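Local coordinates for vesicular integral-membrane protein VIP36 (Canis lupus familiaris, PDB 2DUR) that binds high-mannose glycans through its calcium-dependent lumenal lectin domain and takes part in transport and sorting of glycoproteins in the early secretory pathway, at residues 12-17 with 36-41; 119-124 with 145-150; 60-65 with 199-204. All blocks are in the same frame, centred on the assembly; numbering follows the deposited sequence.

Interaction 1: 12-17 with 36-41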
loop_
_atom_site.group_PDB
_atom_site.type_symbol
_atom_site.label_atom_id
_atom_site.label_comp_id
_atom_site.label_asym_id
_atom_site.label_seq_id
_atom_site.Cartn_x
_atom_site.Cartn_y
_atom_site.Cartn_z
ATOM N N LEU A 12 10.201 7.554 -1.884
ATOM C CA LEU A 12 10.886 6.916 -3.001
ATOM C C LEU A 12 10.684 7.861 -4.167
ATOM O O LEU A 12 9.573 8.048 -4.654
ATOM C CB LEU A 12 10.248 5.548 -3.299
ATOM C CG LEU A 12 10.735 4.835 -4.576
ATOM C CD1 LEU A 12 11.994 3.999 -4.277
ATOM C CD2 LEU A 12 9.626 4.000 -5.232
ATOM N N ILE A 13 11.766 8.500 -4.622
ATOM C CA ILE A 13 11.628 9.522 -5.660
ATOM C C ILE A 13 12.760 9.350 -6.673
ATOM O O ILE A 13 13.916 9.182 -6.266
ATOM C CB ILE A 13 11.695 10.955 -5.041
ATOM C CG1 ILE A 13 10.577 11.152 -4.003
ATOM C CG2 ILE A 13 11.566 12.004 -6.119
ATOM C CD1 ILE A 13 10.670 12.453 -3.198
ATOM N N LYS A 14 12.420 9.362 -7.962
ATOM C CA LYS A 14 13.448 9.193 -9.007
ATOM C C LYS A 14 14.536 10.265 -8.853
ATOM O O LYS A 14 14.217 11.409 -8.503
ATOM C CB LYS A 14 12.894 9.035 -10.439
ATOM C CG LYS A 14 11.873 10.022 -10.979
ATOM C CD LYS A 14 11.403 9.518 -12.363
ATOM C CE LYS A 14 9.879 9.617 -12.580
ATOM N NZ LYS A 14 9.322 8.797 -13.747
ATOM N N PRO A 15 15.819 9.886 -9.086
ATOM C CA PRO A 15 16.272 8.649 -9.730
ATOM C C PRO A 15 16.514 7.488 -8.755
ATOM O O PRO A 15 17.204 6.503 -9.085
ATOM C CB PRO A 15 17.590 9.085 -10.383
ATOM C CG PRO A 15 18.143 10.133 -9.419
ATOM C CD PRO A 15 16.960 10.719 -8.656
ATOM N N TYR A 16 15.937 7.615 -7.564
ATOM C CA TYR A 16 16.007 6.617 -6.513
ATOM C C TYR A 16 17.387 6.634 -5.894
ATOM O O TYR A 16 18.381 6.188 -6.483
ATOM C CB TYR A 16 15.540 5.237 -7.007
ATOM C CG TYR A 16 14.246 5.352 -7.783
ATOM C CD1 TYR A 16 14.176 4.980 -9.123
ATOM C CD2 TYR A 16 13.093 5.892 -7.186
ATOM C CE1 TYR A 16 13.009 5.102 -9.849
ATOM C CE2 TYR A 16 11.909 6.026 -7.902
ATOM C CZ TYR A 16 11.867 5.635 -9.231
ATOM O OH TYR A 16 10.729 5.736 -9.984
ATOM N N GLN A 17 17.436 7.181 -4.686
ATOM C CA GLN A 17 18.698 7.434 -4.029
ATOM C C GLN A 17 19.560 6.183 -3.891
ATOM O O GLN A 17 19.092 5.140 -3.432
ATOM C CB GLN A 17 18.460 8.057 -2.657
ATOM C CG GLN A 17 19.738 8.547 -2.002
ATOM C CD GLN A 17 19.475 9.247 -0.692
ATOM O OE1 GLN A 17 18.740 10.233 -0.647
ATOM N NE2 GLN A 17 20.059 8.736 0.385
ATOM N N THR A 36 14.228 1.037 -13.271
ATOM C CA THR A 36 14.726 1.883 -14.359
ATOM C C THR A 36 14.898 3.296 -13.770
ATOM O O THR A 36 14.589 3.541 -12.596
ATOM C CB THR A 36 13.778 1.902 -15.593
ATOM O OG1 THR A 36 12.551 2.571 -15.265
ATOM C CG2 THR A 36 13.442 0.494 -16.064
ATOM N N SER A 37 15.401 4.227 -14.576
ATOM C CA SER A 37 15.543 5.609 -14.136
ATOM C C SER A 37 14.190 6.287 -13.939
ATOM O O SER A 37 14.117 7.346 -13.308
ATOM C CB SER A 37 16.357 6.393 -15.170
ATOM O OG SER A 37 15.647 6.439 -16.398
ATOM N N GLN A 38 13.128 5.678 -14.475
ATOM C CA GLN A 38 11.787 6.284 -14.466
ATOM C C GLN A 38 10.741 5.619 -13.576
ATOM O O GLN A 38 9.714 6.220 -13.270
ATOM C CB GLN A 38 11.237 6.387 -15.885
ATOM C CG GLN A 38 11.993 7.412 -16.757
ATOM C CD GLN A 38 12.166 8.767 -16.055
ATOM O OE1 GLN A 38 11.183 9.475 -15.761
ATOM N NE2 GLN A 38 13.418 9.130 -15.787
ATOM N N TYR A 39 10.974 4.369 -13.193
ATOM C CA TYR A 39 10.012 3.655 -12.357
ATOM C C TYR A 39 10.671 2.484 -11.664
ATOM O O TYR A 39 11.704 1.992 -12.109
ATOM C CB TYR A 39 8.798 3.149 -13.166
ATOM C CG TYR A 39 9.123 2.284 -14.374
ATOM C CD1 TYR A 39 9.469 0.932 -14.227
ATOM C CD2 TYR A 39 9.090 2.819 -15.668
ATOM C CE1 TYR A 39 9.767 0.133 -15.334
ATOM C CE2 TYR A 39 9.393 2.027 -16.780
ATOM C CZ TYR A 39 9.730 0.696 -16.610
ATOM O OH TYR A 39 10.032 -0.081 -17.710
ATOM N N VAL A 40 10.059 2.065 -10.564
ATOM C CA VAL A 40 10.381 0.789 -9.932
ATOM C C VAL A 40 9.307 -0.189 -10.408
ATOM O O VAL A 40 8.115 0.115 -10.342
ATOM C CB VAL A 40 10.375 0.940 -8.406
ATOM C CG1 VAL A 40 10.493 -0.439 -7.718
ATOM C CG2 VAL A 40 11.516 1.853 -7.978
ATOM N N ARG A 41 9.703 -1.338 -10.954
ATOM C CA ARG A 41 8.711 -2.270 -11.442
ATOM C C ARG A 41 8.731 -3.461 -10.512
ATOM O O ARG A 41 9.700 -4.207 -10.509
ATOM C CB ARG A 41 9.034 -2.718 -12.877
ATOM C CG ARG A 41 8.091 -3.790 -13.422
ATOM C CD ARG A 41 8.133 -3.843 -14.952
ATOM N NE ARG A 41 7.477 -2.644 -15.468
ATOM C CZ ARG A 41 7.500 -2.241 -16.736
ATOM N NH1 ARG A 41 8.158 -2.945 -17.658
ATOM N NH2 ARG A 41 6.862 -1.116 -17.083
#
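The Y16 ring has V40 on one face and its own segment on the other. V40 CG2 sits over the centre of the first face in a CH-pi contact, 4.0 Å from the Y16 ring centroid and 10° off the ring normal. K14 CA lies over the opposite face. At the edge, T36 O is in the ring plane, 3.5 Å from Y16 CE1. The contact belongs to the beta sandwich of the L-type lectin domain. It lays the N-terminal loop against the turn between strands 34-35 and 40-43, at one margin of the eight-stranded sheet. Beyond the ring, Y16 OH hydrogen-bonds to I221 O on strand 217-227, which ties the end of the ring to that strand. L12 adds an apolar touch, with CD2 4.0 Å from V40 CG2. The turn carries its own brace: T36 OG1 accepts from the backbone N atoms of Q38 and Y39, an ST turn and an ST motif. This shapes the turn that carries Q38. K14 bends at chi3 (136°) and brings its ammonium group to the backbone O and the side-chain OE1 of Q38. K14 NZ meets Q38 OE1 at 2.8 Å, from above the amide carbonyl plane. The second bond is more regular: K14 NZ lies 2.6 Å from Q38 O, in the carbonyl plane and on a lone pair.

Interaction 2: 119-124 with 145-150. With CA (calcium ion), chain E.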
loop_
_atom_site.group_PDB
_atom_site.type_symbol
_atom_site.label_atom_id
_atom_site.label_comp_id
_atom_site.label_asym_id
_atom_site.label_seq_id
_atom_site.Cartn_x
_atom_site.Cartn_y
_atom_site.Cartn_z
ATOM N N ASP A 119 -12.824 -14.665 -6.241
ATOM C CA ASP A 119 -14.066 -15.131 -5.632
ATOM C C ASP A 119 -15.165 -15.337 -6.667
ATOM O O ASP A 119 -15.698 -14.370 -7.246
ATOM C CB ASP A 119 -14.493 -14.121 -4.569
ATOM C CG ASP A 119 -15.717 -14.537 -3.796
ATOM O OD1 ASP A 119 -16.272 -15.640 -4.036
ATOM O OD2 ASP A 119 -16.135 -13.717 -2.946
ATOM N N GLU A 120 -15.504 -16.607 -6.870
ATOM C CA GLU A 120 -16.529 -16.985 -7.835
ATOM C C GLU A 120 -17.918 -16.501 -7.461
ATOM O O GLU A 120 -18.801 -16.408 -8.320
ATOM C CB GLU A 120 -16.536 -18.497 -8.047
ATOM C CG GLU A 120 -15.351 -18.916 -8.892
ATOM C CD GLU A 120 -14.955 -20.361 -8.711
ATOM O OE1 GLU A 120 -15.130 -21.128 -9.686
ATOM O OE2 GLU A 120 -14.452 -20.728 -7.614
ATOM N N THR A 121 -18.122 -16.185 -6.186
ATOM C CA THR A 121 -19.412 -15.662 -5.752
ATOM C C THR A 121 -19.298 -14.236 -5.207
ATOM O O THR A 121 -20.093 -13.808 -4.353
ATOM C CB THR A 121 -20.086 -16.597 -4.706
ATOM O OG1 THR A 121 -19.249 -16.708 -3.548
ATOM C CG2 THR A 121 -20.352 -17.992 -5.301
ATOM N N THR A 122 -18.316 -13.491 -5.715
ATOM C CA THR A 122 -18.121 -12.107 -5.300
ATOM C C THR A 122 -19.344 -11.219 -5.525
ATOM O O THR A 122 -20.065 -11.386 -6.511
ATOM C CB THR A 122 -16.880 -11.465 -5.975
ATOM O OG1 THR A 122 -16.625 -10.184 -5.378
ATOM C CG2 THR A 122 -17.069 -11.299 -7.505
ATOM N N GLU A 123 -19.559 -10.294 -4.588
ATOM C CA GLU A 123 -20.549 -9.228 -4.722
ATOM C C GLU A 123 -19.879 -7.882 -5.016
ATOM O O GLU A 123 -20.535 -6.841 -4.989
ATOM C CB GLU A 123 -21.411 -9.116 -3.449
ATOM C CG GLU A 123 -22.279 -10.348 -3.142
ATOM C CD GLU A 123 -23.200 -10.146 -1.933
ATOM O OE1 GLU A 123 -22.761 -9.525 -0.933
ATOM O OE2 GLU A 123 -24.363 -10.617 -1.974
ATOM N N ARG A 124 -18.576 -7.909 -5.294
ATOM C CA ARG A 124 -17.804 -6.701 -5.553
ATOM C C ARG A 124 -17.479 -6.533 -7.052
ATOM O O ARG A 124 -17.394 -7.514 -7.797
ATOM C CB ARG A 124 -16.529 -6.693 -4.689
ATOM C CG ARG A 124 -16.841 -6.524 -3.205
ATOM C CD ARG A 124 -15.632 -6.613 -2.256
ATOM N NE ARG A 124 -15.225 -7.987 -2.012
ATOM C CZ ARG A 124 -14.106 -8.336 -1.388
ATOM N NH1 ARG A 124 -13.293 -7.395 -0.922
ATOM N NH2 ARG A 124 -13.802 -9.619 -1.229
ATOM N N ASP A 145 -10.632 -13.010 -2.338
ATOM C CA ASP A 145 -10.270 -11.586 -2.404
ATOM C C ASP A 145 -10.351 -10.916 -1.020
ATOM O O ASP A 145 -10.783 -9.757 -0.886
ATOM C CB ASP A 145 -11.174 -10.843 -3.404
ATOM C CG ASP A 145 -11.223 -11.535 -4.759
ATOM O OD1 ASP A 145 -12.320 -11.935 -5.184
ATOM O OD2 ASP A 145 -10.161 -11.756 -5.345
ATOM N N GLY A 146 -9.960 -11.667 0.007
ATOM C CA GLY A 146 -9.956 -11.153 1.373
ATOM C C GLY A 146 -11.300 -10.779 1.947
ATOM O O GLY A 146 -11.381 -9.923 2.812
ATOM N N ARG A 147 -12.355 -11.447 1.472
ATOM C CA ARG A 147 -13.708 -11.129 1.870
ATOM C C ARG A 147 -13.874 -10.998 3.391
ATOM O O ARG A 147 -14.487 -10.037 3.884
ATOM C CB ARG A 147 -14.674 -12.194 1.372
ATOM C CG ARG A 147 -16.119 -11.744 1.585
ATOM C CD ARG A 147 -17.089 -12.847 1.497
ATOM N NE ARG A 147 -17.343 -13.147 0.102
ATOM C CZ ARG A 147 -18.210 -14.051 -0.318
ATOM N NH1 ARG A 147 -18.901 -14.756 0.561
ATOM N NH2 ARG A 147 -18.354 -14.266 -1.617
ATOM N N TRP A 148 -13.312 -11.958 4.109
ATOM C CA TRP A 148 -13.632 -12.121 5.531
ATOM C C TRP A 148 -12.896 -11.127 6.416
ATOM O O TRP A 148 -13.242 -10.972 7.571
ATOM C CB TRP A 148 -13.261 -13.539 6.001
ATOM C CG TRP A 148 -13.408 -14.605 4.977
ATOM C CD1 TRP A 148 -12.394 -15.293 4.365
ATOM C CD2 TRP A 148 -14.629 -15.113 4.424
ATOM N NE1 TRP A 148 -12.913 -16.202 3.482
ATOM C CE2 TRP A 148 -14.278 -16.104 3.488
ATOM C CE3 TRP A 148 -15.995 -14.831 4.641
ATOM C CZ2 TRP A 148 -15.244 -16.823 2.737
ATOM C CZ3 TRP A 148 -16.962 -15.553 3.898
ATOM C CH2 TRP A 148 -16.570 -16.537 2.974
ATOM N N THR A 149 -11.893 -10.457 5.856
ATOM C CA THR A 149 -11.039 -9.547 6.631
ATOM C C THR A 149 -11.048 -8.105 6.094
ATOM O O THR A 149 -10.242 -7.290 6.522
ATOM C CB THR A 149 -9.599 -10.076 6.723
ATOM O OG1 THR A 149 -9.083 -10.364 5.416
ATOM C CG2 THR A 149 -9.553 -11.355 7.578
ATOM N N GLU A 150 -11.942 -7.820 5.154
ATOM C CA GLU A 150 -12.071 -6.445 4.629
ATOM C C GLU A 150 -12.630 -5.505 5.691
ATOM O O GLU A 150 -13.706 -5.750 6.230
ATOM C CB GLU A 150 -12.999 -6.430 3.410
ATOM C CG GLU A 150 -13.242 -4.986 2.895
ATOM C CD GLU A 150 -14.265 -4.878 1.769
ATOM O OE1 GLU A 150 -14.719 -5.907 1.243
ATOM O OE2 GLU A 150 -14.622 -3.741 1.421
HETATM CA CA CA E . -8.018 -11.125 -6.131
HETATM O O HOH W 1 -14.714 -11.122 -3.695
HETATM O O HOH W 2 -10.709 -7.259 0.497
HETATM O O HOH W 3 -5.826 -11.038 -7.196
HETATM O O HOH W 4 -7.061 -11.879 -4.014
#
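D119 and R147 form one of two salt bridges that join these loops. R147 NH2 lies 2.6 Å from D119 OD2 and meets the syn lone pair of that oxygen, which is tilted from the guanidinium plane. R147 NE adds a weak bond to the same oxygen. The two side chains cross at about a right angle, with the carboxylate and guanidinium planes 43° apart. D119 CG is anti to the backbone N (chi1 -176°), which turns the carboxylate toward R147. The second salt bridge pairs R124 NH1 with E150 OE1 at 3.0 Å. The two side chains slide past each other in opposite directions, with the guanidinium and carboxylate planes 18° apart. E150 OE2 is held by Y128 OH.

Two hydrogen bonds end on D145. Its OD1 accepts from D119 N at 3.0 Å, from above the carboxylate plane. D145 O accepts from R124 NH2 at 3.0 Å, with the donor well above the carbonyl plane. Other bonds hold the D119 carboxylate: OD1 accepts from T121 N, an Asx turn, and from T121 OG1, and forms a salt bridge with K144 NZ.

Water 1 bridges D119 OD2, T122 OG1 and D145 OD1, with a weak bond from R124 NH2. Water 2 links R124 NH1 to D145 O.

Metal binding uses the other oxygen of D145. OD2 lies 2.4 Å from the calcium ion, which D114, Y116, N118 and two waters also bind. The bond from D119 N to OD1 is thus a second-shell contact that would steady the metal-binding carboxylate beside the mannose site.

Segment 119-124 lies in the loop between strands 109-114 and 128-135. Segment 145-150 lies in the next loop, before strand 152-155, at the edge of the seven-stranded sheet.

Interaction 3: 60-65 with 199-204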
loop_
_atom_site.group_PDB
_atom_site.type_symbol
_atom_site.label_atom_id
_atom_site.label_comp_id
_atom_site.label_asym_id
_atom_site.label_seq_id
_atom_site.Cartn_x
_atom_site.Cartn_y
_atom_site.Cartn_z
ATOM N N PHE A 60 8.277 7.060 12.631
ATOM C CA PHE A 60 7.803 7.423 13.977
ATOM C C PHE A 60 6.830 8.605 13.967
ATOM O O PHE A 60 6.483 9.125 15.029
ATOM C CB PHE A 60 8.973 7.637 14.954
ATOM C CG PHE A 60 9.737 6.381 15.255
ATOM C CD1 PHE A 60 10.862 6.035 14.495
ATOM C CD2 PHE A 60 9.330 5.532 16.274
ATOM C CE1 PHE A 60 11.565 4.877 14.750
ATOM C CE2 PHE A 60 10.053 4.347 16.551
ATOM C CZ PHE A 60 11.173 4.034 15.773
ATOM N N LEU A 61 6.370 8.997 12.783
ATOM C CA LEU A 61 5.326 10.026 12.656
ATOM C C LEU A 61 3.981 9.480 13.127
ATOM O O LEU A 61 3.573 8.408 12.703
ATOM C CB LEU A 61 5.170 10.484 11.211
ATOM C CG LEU A 61 6.397 11.120 10.536
ATOM C CD1 LEU A 61 6.047 11.474 9.134
ATOM C CD2 LEU A 61 6.869 12.351 11.299
ATOM N N LYS A 62 3.286 10.231 13.989
ATOM C CA LYS A 62 1.935 9.847 14.390
ATOM C C LYS A 62 0.889 10.217 13.348
ATOM O O LYS A 62 -0.146 9.556 13.225
ATOM C CB LYS A 62 1.567 10.507 15.719
ATOM C CG LYS A 62 2.448 10.120 16.886
ATOM C CD LYS A 62 2.044 10.963 18.099
ATOM C CE LYS A 62 2.946 10.716 19.281
ATOM N NZ LYS A 62 4.321 11.230 19.054
ATOM N N ASP A 63 1.135 11.280 12.596
ATOM C CA ASP A 63 0.159 11.775 11.633
ATOM C C ASP A 63 0.827 11.965 10.281
ATOM O O ASP A 63 1.759 12.773 10.143
ATOM C CB ASP A 63 -0.451 13.103 12.110
ATOM C CG ASP A 63 -0.871 13.040 13.555
ATOM O OD1 ASP A 63 -1.999 12.602 13.819
ATOM O OD2 ASP A 63 -0.048 13.414 14.423
ATOM N N TRP A 64 0.364 11.208 9.287
ATOM C CA TRP A 64 1.054 11.193 8.003
ATOM C C TRP A 64 0.127 10.984 6.827
ATOM O O TRP A 64 -1.030 10.546 6.974
ATOM C CB TRP A 64 2.173 10.148 8.005
ATOM C CG TRP A 64 1.778 8.773 8.500
ATOM C CD1 TRP A 64 1.995 8.264 9.739
ATOM C CD2 TRP A 64 1.109 7.743 7.751
ATOM N NE1 TRP A 64 1.522 6.978 9.823
ATOM C CE2 TRP A 64 0.977 6.627 8.615
ATOM C CE3 TRP A 64 0.635 7.645 6.439
ATOM C CZ2 TRP A 64 0.363 5.427 8.207
ATOM C CZ3 TRP A 64 0.004 6.454 6.027
ATOM C CH2 TRP A 64 -0.108 5.362 6.910
ATOM N N GLU A 65 0.630 11.321 5.641
ATOM C CA GLU A 65 -0.132 11.075 4.441
ATOM C C GLU A 65 0.840 10.641 3.377
ATOM O O GLU A 65 1.808 11.363 3.098
ATOM C CB GLU A 65 -0.889 12.331 3.979
ATOM C CG GLU A 65 -1.778 12.093 2.769
ATOM C CD GLU A 65 -2.738 13.257 2.502
ATOM O OE1 GLU A 65 -2.819 13.728 1.351
ATOM O OE2 GLU A 65 -3.408 13.712 3.462
ATOM N N LEU A 199 -2.979 2.138 15.277
ATOM C CA LEU A 199 -1.698 1.664 14.748
ATOM C C LEU A 199 -0.562 2.288 15.528
ATOM O O LEU A 199 -0.645 3.476 15.894
ATOM C CB LEU A 199 -1.559 2.066 13.275
ATOM C CG LEU A 199 -2.551 1.408 12.298
ATOM C CD1 LEU A 199 -2.442 2.063 10.918
ATOM C CD2 LEU A 199 -2.332 -0.089 12.177
ATOM N N PRO A 200 0.502 1.504 15.802
ATOM C CA PRO A 200 1.668 2.081 16.479
ATOM C C PRO A 200 2.567 2.893 15.548
ATOM O O PRO A 200 2.465 2.790 14.313
ATOM C CB PRO A 200 2.415 0.834 16.951
ATOM C CG PRO A 200 2.116 -0.181 15.867
ATOM C CD PRO A 200 0.683 0.057 15.529
ATOM N N THR A 201 3.448 3.687 16.146
ATOM C CA THR A 201 4.579 4.257 15.419
ATOM C C THR A 201 5.660 3.170 15.372
ATOM O O THR A 201 5.563 2.176 16.108
ATOM C CB THR A 201 5.149 5.463 16.168
ATOM O OG1 THR A 201 5.329 5.113 17.545
ATOM C CG2 THR A 201 4.220 6.690 16.040
ATOM N N GLY A 202 6.687 3.366 14.539
ATOM C CA GLY A 202 7.824 2.452 14.477
ATOM C C GLY A 202 7.680 1.327 13.448
ATOM O O GLY A 202 8.490 0.391 13.426
ATOM N N TYR A 203 6.642 1.394 12.619
ATOM C CA TYR A 203 6.452 0.391 11.563
ATOM C C TYR A 203 7.120 0.854 10.253
ATOM O O TYR A 203 7.557 2.009 10.143
ATOM C CB TYR A 203 4.949 0.115 11.369
ATOM C CG TYR A 203 4.337 -0.895 12.334
ATOM C CD1 TYR A 203 5.028 -1.353 13.448
ATOM C CD2 TYR A 203 3.024 -1.382 12.116
ATOM C CE1 TYR A 203 4.452 -2.295 14.327
ATOM C CE2 TYR A 203 2.433 -2.294 12.985
ATOM C CZ TYR A 203 3.153 -2.769 14.077
ATOM O OH TYR A 203 2.556 -3.673 14.921
ATOM N N TYR A 204 7.193 -0.045 9.265
ATOM C CA TYR A 204 7.858 0.217 7.983
ATOM C C TYR A 204 6.900 0.405 6.833
ATOM O O TYR A 204 5.944 -0.364 6.689
ATOM C CB TYR A 204 8.788 -0.975 7.623
ATOM C CG TYR A 204 9.913 -1.158 8.581
ATOM C CD1 TYR A 204 9.793 -2.029 9.655
ATOM C CD2 TYR A 204 11.126 -0.462 8.410
ATOM C CE1 TYR A 204 10.832 -2.193 10.557
ATOM C CE2 TYR A 204 12.162 -0.617 9.312
ATOM C CZ TYR A 204 12.010 -1.491 10.385
ATOM O OH TYR A 204 13.035 -1.669 11.289
#
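F60 lays one face of its ring over the backbone of G202. G202 CA stands 3.6 Å above the ring plane, offset toward the rim, and makes a CH-pi contact 3.9 Å from the F60 ring centroid. The nearest ring atom is F60 CE2, 3.6 Å from G202 CA. F60 CG lies anti to its own carbonyl carbon (chi1 -67°), which places the ring with its face over G202 CA. Having no side chain, G202 can come this close to the ring. Its positive phi (91°) also suits glycine.

The contact joins two loops of the L-type lectin beta sandwich. Segment 60-65 leads into strand 64-73 of the eight-stranded sheet, where W64 turns its ring into the core against F205 and L225. Segment 199-204 runs from strand 189-198 of that sheet to strand 204-211 of the seven-stranded one. It is therefore part of a connection between the two layers. The packing is mostly at the surface, although T201 is buried.

No hydrogen bond links the segments, and the rest of the contact is van der Waals packing around T201. Its methyl, CG2, does most of the touching, while T201 CB faces the F60 backbone. Outside the pair, T201 has a backbone hydrogen bond with W241, and G202 has one with C59, next to F60. W241 also makes a cation-pi contact with K62, and its loop touches the T201 side chain. The loop holding W241 and T242, late in the chain, thus borders this contact.

T201 CG2 lies 3.5 Å from F60 O and 3.8 Å from L61 O. Its third neighbour is the aliphatic K62 CG, at 4.0 Å.

Overall arrangement
All three contacts lie within the L-type lectin domain and involve loops. Interactions 1 and 3 both reach the eight-stranded sheet, with centres 24 Å apart. Interaction 1 is partly buried and combines ring packing with a lysine at the exposed end. Interaction 3 is a surface contact without hydrogen bonds between its segments. Interaction 2, also partly buried, differs most: charges, waters and a calcium ligand replace apolar packing, in keeping with its place at the calcium site, next to the bound mannose. It lies 34 Å from interaction 1, centre to centre, on the opposite side of the chain's centre. In sequence, both segments of interaction 2 fall between those of interaction 3, yet the two do not touch.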